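Local atomic coordinates of TRAP dicarboxylate transporter-DctP subunit (PDB entry 4N6D), a protein that probably binds a small organic acid in the periplasm and hands it to the membrane components of a TRAP-type transporter. Residues G173-I178 with G205-F210; E49-E54 with R260-W265; L124-T129 with E330-K335. All coordinates share one frame; numbering follows the deposited sequence. Where two conformers were deposited one is given.

Contacts 1 and 2 lie on opposite sides of the centre of the chain, with their centres about 28 Å apart. Contact 1 joins helix 173-181 to the edge strand 205-208 of the four-stranded sheet. Contacts 2 and 3 are near the five-stranded sheet, with centres about 19 Å apart. They touch through a salt bridge from Arg260 NH1 to Asp126 OD1 (3.2 Å). In sequence, contact 1 is nested inside the loops closed by both others, whose segments alternate. This fits a two-domain binding protein whose chain crosses between domains. The long helix 249-285 of contact 2 and the late helix 322-337 of contact 3 both return to pack on early helices.

Contact 1 (G173-I178 with G205-F210); sequences GILSKI and GLFSSF
Leu175, in the first turn of helix 173-181, packs on Phe207 of strand 205-208. Of the CA atoms, those of Leu175 and Phe207 come nearest, 7.0 Å apart. The two side chains cross at a slant, and the leucine CD2 methyl covers one face of the phenyl ring. Leu175 CD2 stands over the ring centre, 3.9 Å from the Phe207 centroid and only 7° off the ring normal. This is a CH-pi contact. The other methyl turns to the strand backbone, with Leu175 CD1 3.5 Å from Phe207 O. Nearer the helix, Leu175 CB is 3.9 Å from Phe207 CD2. The leucine CG is anti to its own carbonyl carbon (chi1 -65°), which sends the fork toward Phe207, with CD2 over the ring and CD1 by the strand carbonyl.

The setting is one domain of the two-domain periplasmic binding protein fold. Strands 168-170 and 185-187 run parallel, and helix 173-181 connects them as a beta-alpha-beta unit. Strand 205-208 makes backbone hydrogen bonds to Arg170 and also to strand 151-154, so helix and strand are tied to the same local framework.

One turn further along, Ile178 reaches the rim of the same ring. Its CG2 methyl lies near the ring plane, 4.3 Å from Phe207 CE2. Thr230 touches both Ile178 and Phe207, while Thr304 and Leu307 of helix 294-317 also pack on Ile178.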
loop_
_atom_site.group_PDB
_atom_site.type_symbol
_atom_site.label_atom_id
_atom_site.label_comp_id
_atom_site.label_asym_id
_atom_site.label_seq_id
_atom_site.Cartn_x
_atom_site.Cartn_y
_atom_site.Cartn_z
ATOM N N GLY A 173 1.710 -1.398 13.930
ATOM C CA GLY A 173 2.859 -0.895 13.187
ATOM C C GLY A 173 3.014 0.620 13.224
ATOM O O GLY A 173 2.921 1.242 14.278
ATOM N N ILE A 174 3.322 1.214 12.076
ATOM C CA ILE A 174 3.616 2.648 12.056
ATOM C C ILE A 174 2.411 3.496 12.421
ATOM O O ILE A 174 2.559 4.594 12.968
ATOM C CB ILE A 174 4.178 3.101 10.690
ATOM C CG1 ILE A 174 4.790 4.493 10.810
ATOM C CG2 ILE A 174 3.121 3.111 9.624
ATOM C CD1 ILE A 174 5.666 4.813 9.654
ATOM N N LEU A 175 1.218 3.019 12.095
ATOM C CA LEU A 175 0.011 3.784 12.416
ATOM C C LEU A 175 -0.186 3.890 13.930
ATOM O O LEU A 175 -0.663 4.906 14.429
ATOM C CB LEU A 175 -1.213 3.168 11.763
ATOM C CG LEU A 175 -1.209 3.198 10.233
ATOM C CD1 LEU A 175 -2.499 2.586 9.730
ATOM C CD2 LEU A 175 -1.031 4.603 9.694
ATOM N N SER A 176 0.170 2.844 14.674
ATOM C CA SER A 176 0.117 2.935 16.129
ATOM C C SER A 176 1.092 4.001 16.615
ATOM O O SER A 176 0.776 4.789 17.498
ATOM C CB SER A 176 0.447 1.598 16.788
ATOM O OG SER A 176 -0.611 0.691 16.585
ATOM N N LYS A 177 2.289 4.016 16.035
ATOM C CA LYS A 177 3.299 4.976 16.456
ATOM C C LYS A 177 2.773 6.385 16.226
ATOM O O LYS A 177 2.924 7.268 17.092
ATOM C CB LYS A 177 4.626 4.740 15.723
ATOM C CG LYS A 177 5.372 3.500 16.179
ATOM C CD LYS A 177 6.621 3.254 15.327
ATOM C CE LYS A 177 7.644 2.434 16.070
ATOM N NZ LYS A 177 8.222 3.177 17.223
ATOM N N ILE A 178 2.158 6.592 15.064
ATOM C CA ILE A 178 1.569 7.889 14.740
ATOM C C ILE A 178 0.482 8.269 15.737
ATOM O O ILE A 178 0.469 9.379 16.279
ATOM C CB ILE A 178 1.066 7.896 13.306
ATOM C CG1 ILE A 178 2.266 7.826 12.358
ATOM C CG2 ILE A 178 0.224 9.128 13.047
ATOM C CD1 ILE A 178 1.901 7.562 10.925
ATOM N N GLY A 205 -12.699 3.530 16.924
ATOM C CA GLY A 205 -12.490 3.687 15.495
ATOM C C GLY A 205 -11.322 2.843 15.026
ATOM O O GLY A 205 -10.760 2.056 15.794
ATOM N N LEU A 206 -10.959 2.995 13.763
ATOM C CA LEU A 206 -9.795 2.300 13.253
ATOM C C LEU A 206 -9.028 3.143 12.254
ATOM O O LEU A 206 -9.549 4.106 11.700
ATOM C CB LEU A 206 -10.167 0.937 12.660
ATOM C CG LEU A 206 -10.925 0.859 11.338
ATOM C CD1 LEU A 206 -10.902 -0.571 10.842
ATOM C CD2 LEU A 206 -12.347 1.314 11.474
ATOM N N PHE A 207 -7.769 2.770 12.062
ATOM C CA PHE A 207 -6.849 3.495 11.199
ATOM C C PHE A 207 -6.510 2.536 10.075
ATOM O O PHE A 207 -5.767 1.544 10.267
ATOM C CB PHE A 207 -5.606 3.852 11.997
ATOM C CG PHE A 207 -4.920 5.134 11.570
ATOM C CD1 PHE A 207 -5.104 5.691 10.314
ATOM C CD2 PHE A 207 -4.044 5.746 12.450
ATOM C CE1 PHE A 207 -4.426 6.888 9.957
ATOM C CE2 PHE A 207 -3.373 6.916 12.110
ATOM C CZ PHE A 207 -3.569 7.488 10.860
ATOM N N SER A 208 -7.100 2.780 8.912
ATOM C CA SER A 208 -6.939 1.887 7.778
ATOM C C SER A 208 -7.368 2.608 6.498
ATOM O O SER A 208 -7.747 3.768 6.513
ATOM C CB SER A 208 -7.799 0.638 7.989
ATOM O OG SER A 208 -7.412 -0.401 7.109
ATOM N N SER A 209 -7.311 1.927 5.368
ATOM C CA SER A 209 -7.824 2.550 4.167
ATOM C C SER A 209 -9.354 2.454 4.130
ATOM O O SER A 209 -9.962 1.584 4.757
ATOM C CB SER A 209 -7.183 1.995 2.893
ATOM O OG SER A 209 -7.295 0.607 2.822
ATOM N N PHE A 210 -9.962 3.372 3.401
ATOM C CA PHE A 210 -11.417 3.527 3.379
ATOM C C PHE A 210 -12.170 2.341 2.791
ATOM O O PHE A 210 -13.379 2.230 3.005
ATOM C CB PHE A 210 -11.820 4.783 2.586
ATOM C CG PHE A 210 -11.601 6.102 3.307
ATOM C CD1 PHE A 210 -11.724 6.211 4.681
ATOM C CD2 PHE A 210 -11.299 7.242 2.586
ATOM C CE1 PHE A 210 -11.541 7.442 5.329
ATOM C CE2 PHE A 210 -11.117 8.465 3.211
ATOM C CZ PHE A 210 -11.248 8.578 4.583
#

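Contact 2 (E49-E54 with R260-W265)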
loop_
_atom_site.group_PDB
_atom_site.type_symbol
_atom_site.label_atom_id
_atom_site.label_comp_id
_atom_site.label_asym_id
_atom_site.label_seq_id
_atom_site.Cartn_x
_atom_site.Cartn_y
_atom_site.Cartn_z
ATOM N N GLU A 49 -4.856 -11.343 -10.849
ATOM C CA GLU A 49 -5.683 -11.984 -11.878
ATOM C C GLU A 49 -5.690 -11.184 -13.167
ATOM O O GLU A 49 -5.690 -11.755 -14.247
ATOM C CB GLU A 49 -7.128 -12.194 -11.413
ATOM C CG GLU A 49 -7.265 -13.109 -10.210
ATOM C CD GLU A 49 -6.789 -14.526 -10.479
ATOM O OE1 GLU A 49 -6.800 -14.954 -11.649
ATOM O OE2 GLU A 49 -6.390 -15.205 -9.515
ATOM N N ARG A 50 -5.727 -9.858 -13.062
ATOM C CA ARG A 50 -5.706 -9.017 -14.266
ATOM C C ARG A 50 -4.362 -9.140 -14.989
ATOM O O ARG A 50 -4.301 -9.213 -16.223
ATOM C CB ARG A 50 -6.006 -7.568 -13.902
ATOM C CG ARG A 50 -6.196 -6.652 -15.121
ATOM C CD ARG A 50 -4.951 -5.866 -15.400
ATOM N NE ARG A 50 -5.103 -5.094 -16.633
ATOM C CZ ARG A 50 -4.135 -4.358 -17.171
ATOM N NH1 ARG A 50 -2.955 -4.265 -16.570
ATOM N NH2 ARG A 50 -4.364 -3.696 -18.309
ATOM N N TRP A 51 -3.291 -9.217 -14.211
ATOM C CA TRP A 51 -1.962 -9.381 -14.771
ATOM C C TRP A 51 -1.885 -10.702 -15.531
ATOM O O TRP A 51 -1.386 -10.745 -16.652
ATOM C CB TRP A 51 -0.940 -9.336 -13.652
ATOM C CG TRP A 51 0.498 -9.366 -14.097
ATOM C CD1 TRP A 51 1.272 -8.285 -14.410
ATOM C CD2 TRP A 51 1.340 -10.514 -14.224
ATOM N NE1 TRP A 51 2.542 -8.691 -14.756
ATOM C CE2 TRP A 51 2.610 -10.056 -14.645
ATOM C CE3 TRP A 51 1.146 -11.891 -14.043
ATOM C CZ2 TRP A 51 3.681 -10.912 -14.861
ATOM C CZ3 TRP A 51 2.219 -12.749 -14.275
ATOM C CH2 TRP A 51 3.459 -12.255 -14.685
ATOM N N LYS A 52 -2.386 -11.778 -14.926
ATOM C CA LYS A 52 -2.486 -13.064 -15.596
ATOM C C LYS A 52 -3.209 -12.950 -16.936
ATOM O O LYS A 52 -2.763 -13.468 -17.978
ATOM C CB LYS A 52 -3.238 -14.058 -14.697
ATOM C CG LYS A 52 -3.794 -15.273 -15.451
ATOM C CD LYS A 52 -4.335 -16.347 -14.518
ATOM C CE LYS A 52 -5.008 -17.471 -15.316
ATOM N NZ LYS A 52 -5.326 -18.667 -14.476
ATOM N N GLN A 53 -4.353 -12.280 -16.911
ATOM C CA GLN A 53 -5.166 -12.151 -18.120
ATOM C C GLN A 53 -4.345 -11.500 -19.233
ATOM O O GLN A 53 -4.350 -11.956 -20.366
ATOM C CB GLN A 53 -6.408 -11.311 -17.838
ATOM C CG GLN A 53 -7.435 -12.008 -16.947
ATOM C CD GLN A 53 -8.446 -11.043 -16.343
ATOM O OE1 GLN A 53 -8.624 -9.914 -16.819
ATOM N NE2 GLN A 53 -9.113 -11.486 -15.283
ATOM N N GLU A 54 -3.645 -10.424 -18.899
ATOM C CA GLU A 54 -2.890 -9.688 -19.906
ATOM C C GLU A 54 -1.667 -10.459 -20.381
ATOM O O GLU A 54 -1.337 -10.442 -21.545
ATOM C CB GLU A 54 -2.481 -8.316 -19.373
ATOM C CG GLU A 54 -3.604 -7.285 -19.407
ATOM C CD GLU A 54 -4.350 -7.232 -20.760
ATOM O OE1 GLU A 54 -3.725 -7.054 -21.844
ATOM O OE2 GLU A 54 -5.577 -7.409 -20.741
ATOM N N ARG A 260 5.266 -0.897 -15.467
ATOM C CA ARG A 260 4.641 0.395 -15.203
ATOM C C ARG A 260 3.120 0.324 -15.374
ATOM O O ARG A 260 2.363 0.894 -14.579
ATOM C CB ARG A 260 5.213 1.480 -16.118
ATOM C CG ARG A 260 4.728 2.856 -15.735
ATOM C CD ARG A 260 4.852 3.814 -16.906
ATOM N NE ARG A 260 4.165 5.064 -16.601
ATOM C CZ ARG A 260 4.659 5.991 -15.803
ATOM N NH1 ARG A 260 5.862 5.822 -15.273
ATOM N NH2 ARG A 260 3.965 7.101 -15.561
ATOM N N GLU A 261 2.669 -0.379 -16.404
ATOM C CA GLU A 261 1.246 -0.475 -16.682
ATOM C C GLU A 261 0.524 -1.065 -15.483
ATOM O O GLU A 261 -0.549 -0.610 -15.100
ATOM C CB GLU A 261 0.962 -1.381 -17.878
ATOM C CG GLU A 261 1.523 -0.934 -19.195
ATOM C CD GLU A 261 0.982 -1.756 -20.360
ATOM O OE1 GLU A 261 -0.052 -2.428 -20.167
ATOM O OE2 GLU A 261 1.587 -1.701 -21.459
ATOM N N GLN A 262 1.082 -2.129 -14.916
ATOM C CA GLN A 262 0.404 -2.818 -13.824
ATOM C C GLN A 262 0.416 -1.990 -12.542
ATOM O O GLN A 262 -0.529 -2.058 -11.746
ATOM C CB GLN A 262 0.993 -4.221 -13.607
ATOM C CG GLN A 262 0.190 -5.103 -12.676
ATOM C CD GLN A 262 -1.133 -5.496 -13.256
ATOM O OE1 GLN A 262 -1.367 -5.329 -14.441
ATOM N NE2 GLN A 262 -2.003 -6.048 -12.424
ATOM N N ALA A 263 1.475 -1.212 -12.331
ATOM C CA ALA A 263 1.517 -0.290 -11.202
ATOM C C ALA A 263 0.330 0.693 -11.319
ATOM O O ALA A 263 -0.432 0.907 -10.362
ATOM C CB ALA A 263 2.854 0.467 -11.183
ATOM N N GLU A 264 0.183 1.298 -12.495
ATOM C CA GLU A 264 -0.919 2.235 -12.748
ATOM C C GLU A 264 -2.277 1.556 -12.642
ATOM O O GLU A 264 -3.200 2.079 -12.029
ATOM C CB GLU A 264 -0.781 2.877 -14.132
ATOM C CG GLU A 264 -1.855 3.896 -14.439
ATOM C CD GLU A 264 -1.590 4.681 -15.716
ATOM O OE1 GLU A 264 -0.430 4.759 -16.159
ATOM O OE2 GLU A 264 -2.553 5.224 -16.277
ATOM N N TRP A 265 -2.404 0.384 -13.244
ATOM C CA TRP A 265 -3.689 -0.302 -13.260
ATOM C C TRP A 265 -4.148 -0.597 -11.845
ATOM O O TRP A 265 -5.330 -0.435 -11.514
ATOM C CB TRP A 265 -3.623 -1.618 -14.054
ATOM C CG TRP A 265 -4.977 -2.199 -14.207
ATOM C CD1 TRP A 265 -5.824 -2.009 -15.251
ATOM C CD2 TRP A 265 -5.674 -3.023 -13.267
ATOM N NE1 TRP A 265 -7.015 -2.679 -15.030
ATOM C CE2 TRP A 265 -6.942 -3.304 -13.814
ATOM C CE3 TRP A 265 -5.352 -3.559 -12.023
ATOM C CZ2 TRP A 265 -7.878 -4.105 -13.154
ATOM C CZ3 TRP A 265 -6.284 -4.349 -11.376
ATOM C CH2 TRP A 265 -7.531 -4.597 -11.939
#
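The guanidinium of Arg50 lies flat on the indole of Trp265. The planes are 5° apart and the group centres are 3.9 Å apart. Arg50 CZ makes a cation-pi contact with the five-membered ring. The aliphatic part of the arginine follows the same face: Arg50 CD is 3.6 Å from the centroid of the Trp265 five-membered ring, and Arg50 CG is 3.6 Å from Trp265 CZ2. The chain bends at chi2 (-100°), and the rest of the arginine runs on across the indole. Glu54 CG covers the opposite face of the guanidinium, one turn along the same helix.

Gln262 takes the guanidinium edge. Arg50 NH1 donates to Gln262 OE1 at 2.9 Å, with the acceptor nearly in the guanidinium plane. The bond is bent, with an N-H...O angle of 143°. Gln262 NE2 donates to Gln47 OE1, so both ends of the amide are used and its flip is defined.

The Gln262 amide also meets Trp51. Gln262 CD lies at the edge of that indole, and the two planes are close to perpendicular. Trp51 CB is 3.7 Å from Gln262 NE2, and Trp51 CD1 is 3.8 Å from Gln262 CG. Glu261 and Glu54 both form salt bridges with Arg58, and the one from Glu261 is a second polar link between the helices.

The two helix segments run roughly antiparallel, with axes 11.1 Å apart at closest approach. The packing joins an early helix, 43-58, to the very long helix 249-285, an element characteristic of TRAP periplasmic binding proteins, where it spans both domains.

Contact 3 (L124-T129 with E330-K335); sequences LWDLYT and EELRIK
Helix 322-337, the last helix of the chain, packs on helix 117-131 through Leu332 and Lys335, which meet Asp126 and Leu127. The axes of the two segments come within 10.0 Å and their directions differ by 139°.

Asp126 is the polar centre. Lys335 NZ makes a salt bridge to Asp126 OD2 at 3.0 Å. The two side chains approach from opposite directions. The amine arrives on the syn side of the carboxylate oxygen, but 34° out of the carboxylate plane. The lysine is fully stretched (chi1 178°, and extended beyond CG), and it touches the aspartate with its end alone. Asp126 OD2 is also hydrogen-bonded to Tyr336 OH, and Asp126 OD1 pairs with Arg260. Both carboxylate oxygens are therefore engaged, and two cations would be expected to stabilise the negative charge.

In the two-domain binding protein fold, helix 117-131 lies against the five-stranded sheet through Leu124, Trp125 and Tyr128, which touch strand 139-146, while Asp126 and Leu127 meet helix 322-337.

Beside the salt bridge, Leu332 supplies the apolar contact. Its two methyls diverge over helix 117-131. Leu332 CD2 packs against the aspartate, 3.7 Å from Asp126 CB and 3.6 Å from Asp126 OD2. Leu332 CD1 turns to the next residue, 3.9 Å from Leu127 N and 4.1 Å from Leu127 CB. Leu127 extends this apolar patch along helix 322-337 to Val325 and Val329. Within the same helix, Arg333 grips Glu330 side-on, NE to OE1 and NH2 to OE2, with the carboxylate at the guanidinium edge.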
loop_
_atom_site.group_PDB
_atom_site.type_symbol
_atom_site.label_atom_id
_atom_site.label_comp_id
_atom_site.label_asym_id
_atom_site.label_seq_id
_atom_site.Cartn_x
_atom_site.Cartn_y
_atom_site.Cartn_z
ATOM N N LEU A 124 6.186 4.886 -6.587
ATOM C CA LEU A 124 6.976 3.749 -6.108
ATOM C C LEU A 124 7.709 3.034 -7.250
ATOM O O LEU A 124 8.914 2.725 -7.137
ATOM C CB LEU A 124 6.074 2.780 -5.343
ATOM C CG LEU A 124 6.676 1.472 -4.825
ATOM C CD1 LEU A 124 7.797 1.669 -3.818
ATOM C CD2 LEU A 124 5.544 0.688 -4.261
ATOM N N TRP A 125 6.988 2.765 -8.330
ATOM C CA TRP A 125 7.579 2.097 -9.497
ATOM C C TRP A 125 8.703 2.957 -10.082
ATOM O O TRP A 125 9.787 2.447 -10.416
ATOM C CB TRP A 125 6.499 1.821 -10.554
ATOM C CG TRP A 125 7.084 1.244 -11.783
ATOM C CD1 TRP A 125 7.273 1.881 -12.977
ATOM C CD2 TRP A 125 7.629 -0.067 -11.936
ATOM N NE1 TRP A 125 7.893 1.041 -13.870
ATOM C CE2 TRP A 125 8.106 -0.169 -13.261
ATOM C CE3 TRP A 125 7.751 -1.172 -11.084
ATOM C CZ2 TRP A 125 8.706 -1.326 -13.749
ATOM C CZ3 TRP A 125 8.332 -2.331 -11.581
ATOM C CH2 TRP A 125 8.795 -2.401 -12.896
ATOM N N ASP A 126 8.454 4.262 -10.219
ATOM C CA ASP A 126 9.483 5.154 -10.727
ATOM C C ASP A 126 10.718 5.196 -9.819
ATOM O O ASP A 126 11.859 5.243 -10.307
ATOM C CB ASP A 126 8.977 6.592 -10.912
ATOM C CG ASP A 126 8.129 6.779 -12.148
ATOM O OD1 ASP A 126 8.031 5.850 -12.979
ATOM O OD2 ASP A 126 7.613 7.911 -12.313
ATOM N N LEU A 127 10.505 5.207 -8.505
ATOM C CA LEU A 127 11.625 5.258 -7.593
ATOM C C LEU A 127 12.451 3.985 -7.730
ATOM O O LEU A 127 13.683 4.043 -7.771
ATOM C CB LEU A 127 11.170 5.468 -6.141
ATOM C CG LEU A 127 12.336 5.690 -5.185
ATOM C CD1 LEU A 127 12.855 7.139 -5.275
ATOM C CD2 LEU A 127 11.968 5.327 -3.738
ATOM N N TYR A 128 11.771 2.844 -7.787
ATOM C CA TYR A 128 12.448 1.568 -7.966
ATOM C C TYR A 128 13.242 1.565 -9.266
ATOM O O TYR A 128 14.403 1.161 -9.287
ATOM C CB TYR A 128 11.458 0.387 -7.941
ATOM C CG TYR A 128 12.095 -0.835 -8.554
ATOM C CD1 TYR A 128 13.039 -1.565 -7.846
ATOM C CD2 TYR A 128 11.833 -1.181 -9.869
ATOM C CE1 TYR A 128 13.663 -2.635 -8.421
ATOM C CE2 TYR A 128 12.460 -2.254 -10.446
ATOM C CZ TYR A 128 13.363 -2.966 -9.721
ATOM O OH TYR A 128 13.989 -4.044 -10.306
ATOM N N THR A 129 12.630 2.017 -10.351
ATOM C CA THR A 129 13.278 1.977 -11.649
ATOM C C THR A 129 14.525 2.870 -11.669
ATOM O O THR A 129 15.532 2.552 -12.321
ATOM C CB THR A 129 12.316 2.417 -12.750
ATOM O OG1 THR A 129 11.260 1.448 -12.842
ATOM C CG2 THR A 129 13.046 2.522 -14.074
ATOM N N GLU A 330 9.354 13.191 -3.152
ATOM C CA GLU A 330 8.462 14.362 -3.229
ATOM C C GLU A 330 8.324 14.840 -4.679
ATOM O O GLU A 330 7.252 15.281 -5.112
ATOM C CB GLU A 330 8.949 15.500 -2.324
ATOM C CG GLU A 330 8.175 16.820 -2.462
ATOM C CD GLU A 330 6.736 16.788 -1.955
ATOM O OE1 GLU A 330 6.260 15.751 -1.444
ATOM O OE2 GLU A 330 6.088 17.847 -2.045
ATOM N N GLU A 331 9.419 14.782 -5.420
ATOM C CA GLU A 331 9.379 15.168 -6.823
ATOM C C GLU A 331 8.379 14.275 -7.562
ATOM O O GLU A 331 7.586 14.763 -8.367
ATOM C CB GLU A 331 10.772 15.082 -7.457
ATOM C CG GLU A 331 10.790 15.360 -8.978
ATOM C CD GLU A 331 12.169 15.339 -9.599
ATOM O OE1 GLU A 331 13.108 14.802 -8.976
ATOM O OE2 GLU A 331 12.321 15.888 -10.723
ATOM N N LEU A 332 8.418 12.976 -7.284
ATOM C CA LEU A 332 7.504 12.026 -7.904
ATOM C C LEU A 332 6.060 12.237 -7.438
ATOM O O LEU A 332 5.128 12.099 -8.237
ATOM C CB LEU A 332 7.967 10.587 -7.635
ATOM C CG LEU A 332 9.280 10.244 -8.340
ATOM C CD1 LEU A 332 9.817 8.937 -7.789
ATOM C CD2 LEU A 332 9.083 10.136 -9.849
ATOM N N ARG A 333 5.861 12.570 -6.163
ATOM C CA ARG A 333 4.518 12.859 -5.675
ATOM C C ARG A 333 3.894 14.026 -6.467
ATOM O O ARG A 333 2.747 13.967 -6.919
ATOM C CB ARG A 333 4.538 13.225 -4.173
ATOM C CG ARG A 333 3.119 13.302 -3.571
ATOM C CD ARG A 333 3.084 13.836 -2.145
ATOM N NE ARG A 333 3.523 15.215 -2.109
ATOM C CZ ARG A 333 2.776 16.258 -2.445
ATOM N NH1 ARG A 333 1.506 16.106 -2.807
ATOM N NH2 ARG A 333 3.302 17.472 -2.397
ATOM N N ILE A 334 4.655 15.108 -6.587
ATOM C CA ILE A 334 4.168 16.257 -7.335
ATOM C C ILE A 334 3.891 15.880 -8.801
ATOM O O ILE A 334 2.923 16.353 -9.410
ATOM C CB ILE A 334 5.152 17.420 -7.236
ATOM C CG1 ILE A 334 5.222 17.896 -5.797
ATOM C CG2 ILE A 334 4.696 18.596 -8.105
ATOM C CD1 ILE A 334 6.339 18.897 -5.522
ATOM N N LYS A 335 4.754 15.070 -9.391
ATOM C CA LYS A 335 4.529 14.643 -10.775
ATOM C C LYS A 335 3.148 13.987 -10.957
ATOM O O LYS A 335 2.475 14.195 -11.972
ATOM C CB LYS A 335 5.624 13.647 -11.188
ATOM C CG LYS A 335 5.499 13.060 -12.588
ATOM C CD LYS A 335 6.676 12.085 -12.783
ATOM C CE LYS A 335 6.678 11.369 -14.117
ATOM N NZ LYS A 335 7.765 10.318 -14.078
#